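Side-chain contact in endoglucanase (Ganoderma lucidum, PDB 5D8Z), which probably hydrolyses internal beta-1,4-glucosidic bonds of cellulose, as a family 5 glycoside hydrolase with a TIM-barrel fold: residues A[235-239]-A[240-244]. Sequence-based numbering, arbitrary orientation.
Sequences HKYLD and SDNSG. With BGC (beta-D-glucopyranose), chain C; BGC (beta-D-glucopyranose), chain B.
Asp239 and Gly244 meet through a carboxylate-to-backbone bond. Gly244 N donates to Asp239 OD1 at 3.0 Å, reaching it on the syn side and close to the carboxylate plane. Asp239 CG sits between its own N and carbonyl carbon (chi1 50°), which turns the carboxylate back over the chain that follows. The hydroxyl Ser243 OG lies 2.8 Å from Asp239 OD2 and 2.7 Å from Asp241 OD1, and Thr245 OG1 is a further partner. Asp239 OD2 and Asp241 OD1, two acceptors of like charge, are 2.9 Å apart, and the two carboxylate planes stand nearly perpendicular. The Ser243 hydroxyl, and His246 ND1 bonded to Asp239 OD2, would probably temper the repulsion. A type I turn runs from Asp239 to Asn242, with Asn242 N bonded to Asp239 O at 3.2 Å. Asn242 OD1 takes a nearly straight bond from Tyr237 N (2.8 Å, 165°). Lys236 NZ adds a weak bond to that oxygen and has a stronger partner in Asn253. Tyr237 OH bonds Glu276, while its CE2 lies 3.6 Å from C6 of the chain C glucose. With an alanine at Asp239 the carboxylate is gone, and Gly244 N and His246 ND1 would probably each lose this acceptor. Asp241 O accepts a hydrogen bond from O2 of the chain B glucose at 3.0 Å. Side-chain acceptors satisfy backbone N-H groups of this loop, consistent with a chain held to offer the Asp241 carbonyl to sugar in the glycan pocket.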
loop_
_atom_site.group_PDB
_atom_site.type_symbol
_atom_site.label_atom_id
_atom_site.label_comp_id
_atom_site.label_asym_id
_atom_site.label_seq_id
_atom_site.Cartn_x
_atom_site.Cartn_y
_atom_site.Cartn_z
ATOM N N HIS A 235 4.846 6.643 -1.796
ATOM C CA HIS A 235 4.181 7.141 -0.612
ATOM C C HIS A 235 4.620 8.597 -0.398
ATOM O O HIS A 235 5.750 8.959 -0.740
ATOM C CB HIS A 235 4.611 6.300 0.573
ATOM C CG HIS A 235 4.076 4.899 0.571
ATOM N ND1 HIS A 235 4.137 4.091 1.684
ATOM C CD2 HIS A 235 3.441 4.173 -0.378
ATOM C CE1 HIS A 235 3.588 2.924 1.414
ATOM N NE2 HIS A 235 3.147 2.950 0.170
ATOM N N LYS A 236 3.719 9.416 0.152
ATOM C CA LYS A 236 3.942 10.858 0.365
ATOM C C LYS A 236 2.924 11.483 1.319
ATOM O O LYS A 236 1.689 11.417 1.096
ATOM C CB LYS A 236 3.869 11.625 -0.952
ATOM C CG LYS A 236 5.181 12.257 -1.353
ATOM C CD LYS A 236 5.487 13.457 -0.492
ATOM C CE LYS A 236 6.920 13.486 -0.006
ATOM N NZ LYS A 236 7.046 14.581 1.004
ATOM N N TYR A 237 3.450 12.126 2.358
ATOM C CA TYR A 237 2.624 12.741 3.392
ATOM C C TYR A 237 2.793 14.238 3.289
ATOM O O TYR A 237 3.677 14.689 2.586
ATOM C CB TYR A 237 3.047 12.211 4.751
ATOM C CG TYR A 237 2.591 10.787 4.937
ATOM C CD1 TYR A 237 1.288 10.510 5.330
ATOM C CD2 TYR A 237 3.435 9.718 4.689
ATOM C CE1 TYR A 237 0.856 9.222 5.523
ATOM C CE2 TYR A 237 2.994 8.422 4.857
ATOM C CZ TYR A 237 1.706 8.186 5.274
ATOM O OH TYR A 237 1.248 6.910 5.440
ATOM N N LEU A 238 1.960 15.008 3.983
ATOM C CA LEU A 238 1.906 16.446 3.762
ATOM C C LEU A 238 2.515 17.283 4.887
ATOM O O LEU A 238 2.328 18.501 4.930
ATOM C CB LEU A 238 0.454 16.862 3.491
ATOM C CG LEU A 238 -0.037 16.517 2.065
ATOM C CD1 LEU A 238 -0.398 15.044 1.945
ATOM C CD2 LEU A 238 -1.222 17.350 1.599
ATOM N N ASP A 239 3.264 16.648 5.785
ATOM C CA ASP A 239 3.819 17.359 6.940
ATOM C C ASP A 239 5.276 17.655 6.684
ATOM O O ASP A 239 5.848 17.107 5.745
ATOM C CB ASP A 239 3.614 16.588 8.246
ATOM C CG ASP A 239 4.055 15.143 8.165
ATOM O OD1 ASP A 239 3.926 14.526 7.087
ATOM O OD2 ASP A 239 4.496 14.603 9.202
ATOM N N SER A 240 5.866 18.539 7.493
ATOM C CA SER A 240 7.199 19.081 7.187
ATOM C C SER A 240 8.236 17.988 6.965
ATOM O O SER A 240 9.033 18.063 6.011
ATOM C CB SER A 240 7.671 20.054 8.274
ATOM O OG SER A 240 7.313 19.606 9.571
ATOM N N ASP A 241 8.183 16.949 7.807
ATOM C CA ASP A 241 9.216 15.892 7.819
ATOM C C ASP A 241 8.851 14.592 7.073
ATOM O O ASP A 241 9.496 13.563 7.279
ATOM C CB ASP A 241 9.615 15.580 9.271
ATOM C CG ASP A 241 8.524 14.870 10.046
ATOM O OD1 ASP A 241 7.333 15.084 9.722
ATOM O OD2 ASP A 241 8.859 14.105 10.979
ATOM N N ASN A 242 7.856 14.668 6.187
ATOM C CA ASN A 242 7.241 13.507 5.495
ATOM C C ASN A 242 6.850 12.289 6.374
ATOM O O ASN A 242 6.714 11.182 5.864
ATOM C CB ASN A 242 8.098 13.040 4.307
ATOM C CG ASN A 242 7.289 12.235 3.270
ATOM O OD1 ASN A 242 6.133 12.560 2.962
ATOM N ND2 ASN A 242 7.897 11.185 2.718
ATOM N N SER A 243 6.636 12.489 7.673
ATOM C CA SER A 243 6.417 11.356 8.574
ATOM C C SER A 243 4.962 10.882 8.557
ATOM O O SER A 243 4.700 9.699 8.682
ATOM C CB SER A 243 6.862 11.713 10.002
ATOM O OG SER A 243 6.107 12.796 10.544
ATOM N N GLY A 244 4.026 11.802 8.369
ATOM C CA GLY A 244 2.629 11.537 8.643
ATOM C C GLY A 244 2.407 11.270 10.118
ATOM O O GLY A 244 1.716 10.327 10.491
HETATM C C2 BGC C . 7.362 6.918 9.889
HETATM C C3 BGC C . 6.208 6.037 9.362
HETATM C C4 BGC C . 5.677 6.498 8.016
HETATM C C5 BGC C . 6.836 6.768 7.035
HETATM C C6 BGC C . 6.345 7.477 5.775
HETATM C C1 BGC C . 8.435 7.310 8.839
HETATM O O2 BGC C . 7.991 6.211 10.963
HETATM O O3 BGC C . 5.061 6.036 10.237
HETATM O O4 BGC C . 4.701 5.513 7.597
HETATM O O5 BGC C . 7.852 7.633 7.571
HETATM O O6 BGC C . 6.911 8.785 5.641
HETATM C C2 BGC B . 11.491 10.520 7.111
HETATM C C3 BGC B . 10.228 9.706 7.458
HETATM C C4 BGC B . 10.443 8.801 8.693
HETATM C C5 BGC B . 11.342 9.448 9.789
HETATM C C6 BGC B . 12.009 8.403 10.681
HETATM C C1 BGC B . 12.004 11.259 8.351
HETATM O O1 BGC B . 13.110 12.112 8.027
HETATM O O2 BGC B . 11.213 11.448 6.057
HETATM O O3 BGC B . 9.809 8.925 6.314
HETATM O O4 BGC B . 9.168 8.469 9.291
HETATM O O5 BGC B . 12.413 10.286 9.315
HETATM O O6 BGC B . 13.020 9.063 11.447
#